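Local structure of protein YiiM (Escherichia coli, 1O65) at residues E43-L46 against L51-D54; P16-T21 against Y72-Y77; G113-W118 against L122-Q127. The protein is a MOSC-domain protein probably able to bind molybdenum and to act as an oxidoreductase on nitrogenous compounds. One frame throughout, in Å; residues are numbered along the deposited sequence.

Contact 1: residues E43-L46 against L51-D54; sequences ELML and LEGD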
loop_
_atom_site.group_PDB
_atom_site.type_symbol
_atom_site.label_atom_id
_atom_site.label_comp_id
_atom_site.label_asym_id
_atom_site.label_seq_id
_atom_site.Cartn_x
_atom_site.Cartn_y
_atom_site.Cartn_z
ATOM N N GLU A 43 -0.875 -17.420 -14.526
ATOM C CA GLU A 43 -1.373 -16.108 -14.905
ATOM C C GLU A 43 -2.863 -16.015 -14.568
ATOM O O GLU A 43 -3.518 -17.033 -14.372
ATOM C CB GLU A 43 -1.118 -15.756 -16.344
ATOM C CG GLU A 43 -1.806 -16.622 -17.363
ATOM C CD GLU A 43 -1.297 -16.343 -18.771
ATOM O OE1 GLU A 43 -0.091 -16.072 -18.928
ATOM O OE2 GLU A 43 -2.122 -16.393 -19.695
ATOM N N LEU A 44 -3.280 -14.785 -14.345
ATOM C CA LEU A 44 -4.636 -14.423 -14.016
ATOM C C LEU A 44 -4.928 -12.984 -14.466
ATOM O O LEU A 44 -4.071 -12.125 -14.664
ATOM C CB LEU A 44 -4.993 -14.621 -12.557
ATOM C CG LEU A 44 -4.323 -13.794 -11.476
ATOM C CD1 LEU A 44 -4.683 -14.309 -10.091
ATOM C CD2 LEU A 44 -2.801 -13.749 -11.628
ATOM N N MET A 45 -6.207 -12.735 -14.660
ATOM C CA MET A 45 -6.750 -11.481 -15.103
ATOM C C MET A 45 -6.810 -10.456 -13.974
ATOM O O MET A 45 -7.227 -10.745 -12.841
ATOM C CB MET A 45 -8.153 -11.753 -15.667
ATOM C CG MET A 45 -8.778 -10.560 -16.355
ATOM S SD MET A 45 -7.799 -9.907 -17.735
ATOM C CE MET A 45 -8.479 -8.240 -17.761
ATOM N N LEU A 46 -6.220 -9.285 -14.228
ATOM C CA LEU A 46 -6.302 -8.207 -13.234
ATOM C C LEU A 46 -7.382 -7.236 -13.733
ATOM O O LEU A 46 -7.214 -6.641 -14.809
ATOM C CB LEU A 46 -4.972 -7.503 -13.014
ATOM C CG LEU A 46 -5.007 -6.152 -12.300
ATOM C CD1 LEU A 46 -5.710 -6.204 -10.946
ATOM C CD2 LEU A 46 -3.608 -5.574 -12.118
ATOM N N LEU A 51 -7.608 -8.646 -8.475
ATOM C CA LEU A 51 -7.239 -9.893 -9.128
ATOM C C LEU A 51 -8.356 -10.925 -9.118
ATOM O O LEU A 51 -8.955 -11.209 -8.071
ATOM C CB LEU A 51 -5.981 -10.488 -8.463
ATOM C CG LEU A 51 -4.664 -9.817 -8.922
ATOM C CD1 LEU A 51 -3.536 -10.104 -7.951
ATOM C CD2 LEU A 51 -4.274 -10.298 -10.310
ATOM N N GLU A 52 -8.700 -11.437 -10.292
ATOM C CA GLU A 52 -9.714 -12.487 -10.370
ATOM C C GLU A 52 -9.494 -13.541 -9.276
ATOM O O GLU A 52 -8.407 -14.097 -9.145
ATOM C CB GLU A 52 -9.637 -13.163 -11.743
ATOM C CG GLU A 52 -10.576 -12.547 -12.764
ATOM C CD GLU A 52 -12.012 -12.590 -12.291
ATOM O OE1 GLU A 52 -12.415 -13.598 -11.666
ATOM O OE2 GLU A 52 -12.756 -11.627 -12.547
ATOM N N GLY A 53 -10.523 -13.777 -8.473
ATOM C CA GLY A 53 -10.431 -14.735 -7.389
ATOM C C GLY A 53 -10.101 -14.113 -6.044
ATOM O O GLY A 53 -10.257 -14.789 -5.021
ATOM N N ASP A 54 -9.628 -12.872 -6.010
ATOM C CA ASP A 54 -9.300 -12.199 -4.760
ATOM C C ASP A 54 -10.531 -11.510 -4.190
ATOM O O ASP A 54 -11.355 -10.989 -4.939
ATOM C CB ASP A 54 -8.172 -11.191 -4.948
ATOM C CG ASP A 54 -7.588 -10.674 -3.654
ATOM O OD1 ASP A 54 -7.311 -11.461 -2.721
ATOM O OD2 ASP A 54 -7.380 -9.442 -3.554
#
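A tight beta hairpin within the MOSC region folds strand 50-51 back against strand 43-47, and the returning chain leaves the pairing through a type II turn from L51 to D54. L46 and L51 form an antiparallel non-hydrogen-bonded pair. Next to it, E52 N donates to M45 O at 3.0 Å, a nearly straight bond (170° at the hydrogen) that arrives almost head-on to the carbonyl. The apolar side of the contact gathers round one methyl, L51 CD2. It lies 3.7 Å from L44 CG, with both methyls of L44 about as close, and also reaches L46 CB at 4.0 Å. The side chains of L44 and L51 meet at roughly a right angle, with L51 CD2 nearest the branch point CG. L44 holds CG between its backbone N and carbonyl carbon (chi1 66°), a rotation that turns the isobutyl group toward the turn and puts CD1 3.8 Å from E52 O. With an alanine here, the CD2 methyl of L51 would probably lose much of its cover and a gap would open beside the turn. On the exposed side the contact is thinner: M45 CB and E52 CG lie 3.9 Å apart, and beyond them both chains lead away. The turn is closed by D54 N bonding to L51 O, and the carboxylate of D54 forms a salt bridge with K37 and hydrogen bonds with N99 and the backbone N of G22. V166 of strand 164-167 packs against L44, L46 and L51. The chemistry is thus divided: a single backbone bond sets where the two chains meet, while leucine methyls on one side supply an apolar surface that joins this small sheet to the rest of the fold.

Contact 2: residues P16-T21 against Y72-Y77; sequences PVDVYT and YPREHY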
loop_
_atom_site.group_PDB
_atom_site.type_symbol
_atom_site.label_atom_id
_atom_site.label_comp_id
_atom_site.label_asym_id
_atom_site.label_seq_id
_atom_site.Cartn_x
_atom_site.Cartn_y
_atom_site.Cartn_z
ATOM N N PRO A 16 10.783 -8.557 -9.455
ATOM C CA PRO A 16 10.119 -9.860 -9.432
ATOM C C PRO A 16 9.032 -9.832 -8.373
ATOM O O PRO A 16 9.230 -9.247 -7.294
ATOM C CB PRO A 16 11.230 -10.820 -9.114
ATOM C CG PRO A 16 12.465 -10.195 -9.640
ATOM C CD PRO A 16 12.232 -8.703 -9.743
ATOM N N VAL A 17 7.876 -10.444 -8.649
ATOM C CA VAL A 17 6.823 -10.345 -7.650
ATOM C C VAL A 17 6.058 -11.610 -7.383
ATOM O O VAL A 17 5.707 -12.340 -8.305
ATOM C CB VAL A 17 5.883 -9.178 -8.059
ATOM C CG1 VAL A 17 5.043 -9.531 -9.273
ATOM C CG2 VAL A 17 5.007 -8.758 -6.893
ATOM N N ASP A 18 5.814 -11.910 -6.118
ATOM C CA ASP A 18 4.987 -13.043 -5.701
ATOM C C ASP A 18 3.558 -12.507 -5.528
ATOM O O ASP A 18 3.392 -11.412 -4.972
ATOM C CB ASP A 18 5.507 -13.608 -4.374
ATOM C CG ASP A 18 6.830 -14.329 -4.560
ATOM O OD1 ASP A 18 7.047 -14.882 -5.669
ATOM O OD2 ASP A 18 7.638 -14.364 -3.628
ATOM N N VAL A 19 2.584 -13.250 -6.001
ATOM C CA VAL A 19 1.182 -12.903 -6.043
ATOM C C VAL A 19 0.338 -13.764 -5.122
ATOM O O VAL A 19 0.511 -14.987 -5.073
ATOM C CB VAL A 19 0.632 -13.131 -7.484
ATOM C CG1 VAL A 19 -0.794 -12.600 -7.604
ATOM C CG2 VAL A 19 1.546 -12.549 -8.528
ATOM N N TYR A 20 -0.530 -13.155 -4.327
ATOM C CA TYR A 20 -1.386 -13.863 -3.394
ATOM C C TYR A 20 -2.830 -13.385 -3.503
ATOM O O TYR A 20 -3.084 -12.206 -3.753
ATOM C CB TYR A 20 -0.977 -13.718 -1.928
ATOM C CG TYR A 20 0.431 -14.182 -1.614
ATOM C CD1 TYR A 20 1.505 -13.351 -1.894
ATOM C CD2 TYR A 20 0.689 -15.442 -1.078
ATOM C CE1 TYR A 20 2.801 -13.754 -1.649
ATOM C CE2 TYR A 20 1.985 -15.848 -0.814
ATOM C CZ TYR A 20 3.034 -15.005 -1.093
ATOM O OH TYR A 20 4.332 -15.363 -0.839
ATOM N N THR A 21 -3.780 -14.312 -3.453
ATOM C CA THR A 21 -5.184 -13.965 -3.483
ATOM C C THR A 21 -5.939 -14.914 -2.533
ATOM O O THR A 21 -5.422 -15.961 -2.168
ATOM C CB THR A 21 -5.865 -14.058 -4.850
ATOM O OG1 THR A 21 -5.899 -15.434 -5.243
ATOM C CG2 THR A 21 -5.199 -13.219 -5.920
ATOM N N TYR A 72 3.061 -5.369 0.027
ATOM C CA TYR A 72 3.806 -5.302 1.297
ATOM C C TYR A 72 5.243 -5.755 1.044
ATOM O O TYR A 72 5.540 -6.805 0.460
ATOM C CB TYR A 72 3.155 -6.047 2.434
ATOM C CG TYR A 72 3.562 -5.602 3.825
ATOM C CD1 TYR A 72 3.156 -4.379 4.336
ATOM C CD2 TYR A 72 4.353 -6.414 4.645
ATOM C CE1 TYR A 72 3.507 -3.952 5.600
ATOM C CE2 TYR A 72 4.708 -5.996 5.907
ATOM C CZ TYR A 72 4.286 -4.770 6.388
ATOM O OH TYR A 72 4.655 -4.359 7.651
ATOM N N PRO A 73 6.182 -4.892 1.397
ATOM C CA PRO A 73 7.583 -5.227 1.189
ATOM C C PRO A 73 7.999 -6.356 2.107
ATOM O O PRO A 73 7.780 -6.283 3.343
ATOM C CB PRO A 73 8.324 -3.940 1.491
ATOM C CG PRO A 73 7.292 -2.844 1.424
ATOM C CD PRO A 73 5.980 -3.485 1.797
ATOM N N ARG A 74 8.620 -7.398 1.553
ATOM C CA ARG A 74 9.167 -8.458 2.406
ATOM C C ARG A 74 10.229 -7.898 3.355
ATOM O O ARG A 74 10.433 -8.511 4.416
ATOM C CB ARG A 74 9.778 -9.626 1.630
ATOM C CG ARG A 74 8.752 -10.503 0.919
ATOM C CD ARG A 74 9.354 -11.836 0.462
ATOM N NE ARG A 74 10.167 -11.635 -0.724
ATOM C CZ ARG A 74 9.912 -11.541 -2.001
ATOM N NH1 ARG A 74 8.691 -11.625 -2.511
ATOM N NH2 ARG A 74 10.914 -11.364 -2.885
ATOM N N GLU A 75 10.946 -6.823 3.023
ATOM C CA GLU A 75 11.900 -6.252 3.983
ATOM C C GLU A 75 11.283 -6.087 5.377
ATOM O O GLU A 75 11.945 -6.381 6.380
ATOM C CB GLU A 75 12.402 -4.895 3.499
ATOM C CG GLU A 75 13.278 -4.862 2.275
ATOM C CD GLU A 75 12.638 -4.951 0.915
ATOM O OE1 GLU A 75 11.452 -5.332 0.764
ATOM O OE2 GLU A 75 13.355 -4.657 -0.097
ATOM N N HIS A 76 9.996 -5.728 5.517
ATOM C CA HIS A 76 9.413 -5.499 6.821
ATOM C C HIS A 76 9.252 -6.731 7.679
ATOM O O HIS A 76 9.087 -6.585 8.896
ATOM C CB HIS A 76 8.069 -4.761 6.752
ATOM C CG HIS A 76 8.102 -3.466 6.014
ATOM N ND1 HIS A 76 9.215 -2.657 5.984
ATOM C CD2 HIS A 76 7.154 -2.845 5.276
ATOM C CE1 HIS A 76 8.970 -1.607 5.221
ATOM N NE2 HIS A 76 7.707 -1.694 4.801
ATOM N N TYR A 77 9.197 -7.927 7.120
ATOM C CA TYR A 77 9.087 -9.147 7.920
ATOM C C TYR A 77 10.351 -9.338 8.751
ATOM O O TYR A 77 10.285 -9.800 9.903
ATOM C CB TYR A 77 8.799 -10.379 7.044
ATOM C CG TYR A 77 7.391 -10.346 6.467
ATOM C CD1 TYR A 77 6.301 -10.165 7.301
ATOM C CD2 TYR A 77 7.165 -10.419 5.089
ATOM C CE1 TYR A 77 5.017 -10.135 6.795
ATOM C CE2 TYR A 77 5.885 -10.364 4.573
ATOM C CZ TYR A 77 4.813 -10.227 5.432
ATOM O OH TYR A 77 3.535 -10.173 4.953
HETATM O O HOH W 1 9.526 -11.252 -5.306
HETATM O O HOH W 2 6.834 -13.743 -1.376
#
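R74 reaches across to D18 from the turn between strand 69-73 and helix 75-83, and its side chain shows how one guanidinium can serve several partners. From CB, which points toward strand 14-21, the chain runs out through CG and CD, bends at chi3 (-76°) and delivers its charged end beside the aspartate. NH1 is the atom that touches: D18 OD2 lies 3.1 Å from it, a salt bridge. The oxygen sits well out of the guanidinium plane, with the two flat groups 40° apart, so the attraction is one of charge and no N-H is aimed at it. CZ stays farther off, 4.0 Å from D18 OD2. At the other nitrogen, NH2 gives a hydrogen bond to a water 2.8 Å away, which in turn probably donates to P16 O. A second water donates to D18 OD2, is bonded to Y20 OH and weakly accepts from NH1. The arginine's strongest partner is D103, bridged through NH2, while S101 OG takes a bond from NH1. Two carboxylates therefore share one cation, which would probably steady their negative charge, and water completes a polar link between strand and turn.

Contact 3: residues G113-W118 against L122-Q127; sequences GDIFRW and LIQVSQ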
loop_
_atom_site.group_PDB
_atom_site.type_symbol
_atom_site.label_atom_id
_atom_site.label_comp_id
_atom_site.label_asym_id
_atom_site.label_seq_id
_atom_site.Cartn_x
_atom_site.Cartn_y
_atom_site.Cartn_z
ATOM N N GLY A 113 1.587 7.969 -7.144
ATOM C CA GLY A 113 1.339 8.145 -8.560
ATOM C C GLY A 113 2.248 7.246 -9.399
ATOM O O GLY A 113 2.114 7.278 -10.627
ATOM N N ASP A 114 3.162 6.505 -8.802
ATOM C CA ASP A 114 4.046 5.682 -9.647
ATOM C C ASP A 114 3.166 4.749 -10.477
ATOM O O ASP A 114 2.171 4.215 -9.981
ATOM C CB ASP A 114 5.113 4.906 -8.914
ATOM C CG ASP A 114 6.362 5.649 -8.513
ATOM O OD1 ASP A 114 6.726 6.732 -9.033
ATOM O OD2 ASP A 114 7.060 5.103 -7.608
ATOM N N ILE A 115 3.512 4.653 -11.752
ATOM C CA ILE A 115 2.769 3.786 -12.653
ATOM C C ILE A 115 3.726 2.667 -13.088
ATOM O O ILE A 115 4.816 2.935 -13.591
ATOM C CB ILE A 115 2.207 4.493 -13.874
ATOM C CG1 ILE A 115 1.184 5.562 -13.465
ATOM C CG2 ILE A 115 1.567 3.498 -14.858
ATOM C CD1 ILE A 115 0.891 6.556 -14.576
ATOM N N PHE A 116 3.284 1.444 -12.849
ATOM C CA PHE A 116 4.049 0.269 -13.185
ATOM C C PHE A 116 3.309 -0.553 -14.261
ATOM O O PHE A 116 2.084 -0.641 -14.244
ATOM C CB PHE A 116 4.290 -0.625 -11.982
ATOM C CG PHE A 116 5.167 -0.174 -10.874
ATOM C CD1 PHE A 116 4.671 0.728 -9.925
ATOM C CD2 PHE A 116 6.456 -0.633 -10.711
ATOM C CE1 PHE A 116 5.450 1.134 -8.856
ATOM C CE2 PHE A 116 7.261 -0.235 -9.646
ATOM C CZ PHE A 116 6.759 0.656 -8.724
ATOM N N ARG A 117 4.086 -1.077 -15.196
ATOM C CA ARG A 117 3.574 -1.992 -16.194
ATOM C C ARG A 117 3.789 -3.398 -15.570
ATOM O O ARG A 117 4.859 -3.575 -14.977
ATOM C CB ARG A 117 4.269 -1.942 -17.551
ATOM C CG ARG A 117 3.691 -2.970 -18.532
ATOM C CD ARG A 117 4.215 -2.786 -19.949
ATOM N NE ARG A 117 5.663 -2.896 -20.005
ATOM C CZ ARG A 117 6.453 -2.328 -20.910
ATOM N NH1 ARG A 117 5.952 -1.581 -21.878
ATOM N NH2 ARG A 117 7.777 -2.505 -20.827
ATOM N N TRP A 118 2.768 -4.216 -15.615
ATOM C CA TRP A 118 2.778 -5.565 -15.080
ATOM C C TRP A 118 2.058 -6.492 -16.070
ATOM O O TRP A 118 0.831 -6.499 -16.165
ATOM C CB TRP A 118 2.109 -5.637 -13.696
ATOM C CG TRP A 118 2.214 -6.972 -13.018
ATOM C CD1 TRP A 118 3.219 -7.895 -13.177
ATOM C CD2 TRP A 118 1.335 -7.528 -12.028
ATOM N NE1 TRP A 118 3.008 -8.984 -12.378
ATOM C CE2 TRP A 118 1.841 -8.795 -11.681
ATOM C CE3 TRP A 118 0.148 -7.094 -11.437
ATOM C CZ2 TRP A 118 1.215 -9.631 -10.746
ATOM C CZ3 TRP A 118 -0.480 -7.928 -10.520
ATOM C CH2 TRP A 118 0.060 -9.166 -10.167
ATOM N N LEU A 122 -1.487 -2.118 -16.232
ATOM C CA LEU A 122 -0.949 -0.837 -15.832
ATOM C C LEU A 122 -1.585 -0.494 -14.470
ATOM O O LEU A 122 -2.811 -0.491 -14.341
ATOM C CB LEU A 122 -1.271 0.285 -16.819
ATOM C CG LEU A 122 -0.538 0.266 -18.150
ATOM C CD1 LEU A 122 -1.016 1.397 -19.049
ATOM C CD2 LEU A 122 0.975 0.305 -17.958
ATOM N N ILE A 123 -0.729 -0.343 -13.470
ATOM C CA ILE A 123 -1.188 -0.068 -12.121
ATOM C C ILE A 123 -0.534 1.222 -11.612
ATOM O O ILE A 123 0.551 1.578 -12.102
ATOM C CB ILE A 123 -0.898 -1.236 -11.160
ATOM C CG1 ILE A 123 0.587 -1.465 -10.965
ATOM C CG2 ILE A 123 -1.606 -2.496 -11.676
ATOM C CD1 ILE A 123 0.980 -2.510 -9.932
ATOM N N GLN A 124 -1.239 1.901 -10.706
ATOM C CA GLN A 124 -0.757 3.142 -10.158
ATOM C C GLN A 124 -0.875 3.200 -8.634
ATOM O O GLN A 124 -1.922 2.906 -8.080
ATOM C CB GLN A 124 -1.503 4.335 -10.773
ATOM C CG GLN A 124 -0.993 5.688 -10.214
ATOM C CD GLN A 124 -1.573 6.842 -11.004
ATOM O OE1 GLN A 124 -2.789 6.962 -11.139
ATOM N NE2 GLN A 124 -0.732 7.720 -11.514
ATOM N N VAL A 125 0.194 3.650 -7.987
ATOM C CA VAL A 125 0.199 3.748 -6.510
ATOM C C VAL A 125 -0.797 4.826 -6.113
ATOM O O VAL A 125 -0.691 5.950 -6.590
ATOM C CB VAL A 125 1.591 4.043 -5.948
ATOM C CG1 VAL A 125 1.553 4.228 -4.437
ATOM C CG2 VAL A 125 2.548 2.918 -6.333
ATOM N N SER A 126 -1.774 4.473 -5.285
ATOM C CA SER A 126 -2.833 5.439 -4.963
ATOM C C SER A 126 -2.800 5.934 -3.541
ATOM O O SER A 126 -3.306 7.015 -3.233
ATOM C CB SER A 126 -4.183 4.746 -5.255
ATOM O OG SER A 126 -4.386 3.776 -4.225
ATOM N N GLN A 127 -2.191 5.183 -2.623
ATOM C CA GLN A 127 -2.102 5.621 -1.229
ATOM C C GLN A 127 -1.289 4.625 -0.404
ATOM O O GLN A 127 -1.135 3.462 -0.792
ATOM C CB GLN A 127 -3.511 5.681 -0.591
ATOM C CG GLN A 127 -4.201 4.314 -0.554
ATOM C CD GLN A 127 -5.463 4.332 0.304
ATOM O OE1 GLN A 127 -6.514 4.856 -0.058
ATOM N NE2 GLN A 127 -5.354 3.792 1.520
#
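Strand 115-118, with G113 and D114 leading into it, pairs with strand 121-128 as a beta hairpin, bonded along the backbone and buried on the face of F116 and I123. F116 and I123 are the hydrogen-bonded pair: F116 N donates to I123 O at 2.8 Å, and I123 N returns a bond to F116 O at 2.9 Å. Farther along, V125 N binds D114 O in the carbonyl plane, and G113 N binds V125 O. On the buried face F116 CB lies 3.9 Å from I123 CG1, with V125 CG2 at the edge of the phenyl ring. The other face, that of I115, R117, L122 and Q124, is partly open to solvent, yet its contacts at Q124 are close. There Q124 stretches out with CG opposite its own N (chi1 -179°), which carries the amide back to G113; NE2 donates to G113 O at 3.0 Å, with that oxygen close to the amide plane. The same nitrogen lies 3.5 Å from I115 CG1. Toward the hairpin end the packing thins, L122 CD2 coming within 4.0 Å of R117 CB and no nearer than 4.5 Å to I115 CG2, while the guanidinium of R117 turns to E173. Strand 172-176 flanks the first arm, its L172 and L174 packing on F116, and strand 156-160 flanks the second, where Y158 meets I123 and V125.

The three contacts lie about 16 to 17 Å apart, centre to centre, and apolar side chains touch from one to the next. Contacts 2 and 3 reach the same mixed sheet, whereas contact 1 belongs to a separate three-stranded one. Along the chain, contact 1 is nested within the loop closed by contact 2, and contact 3 follows both. L51 packs on V19 and T21, L46 on I123, and W118 touches L46, V17 and V19. W118 thus meets residues from both other contacts. The two hairpins in this way pack on strand 14-21 through V17, V19 and T21, while the D18-R74 bridge lies at the surface of that strand, the general lesson being that local pairings cohere through shared packing.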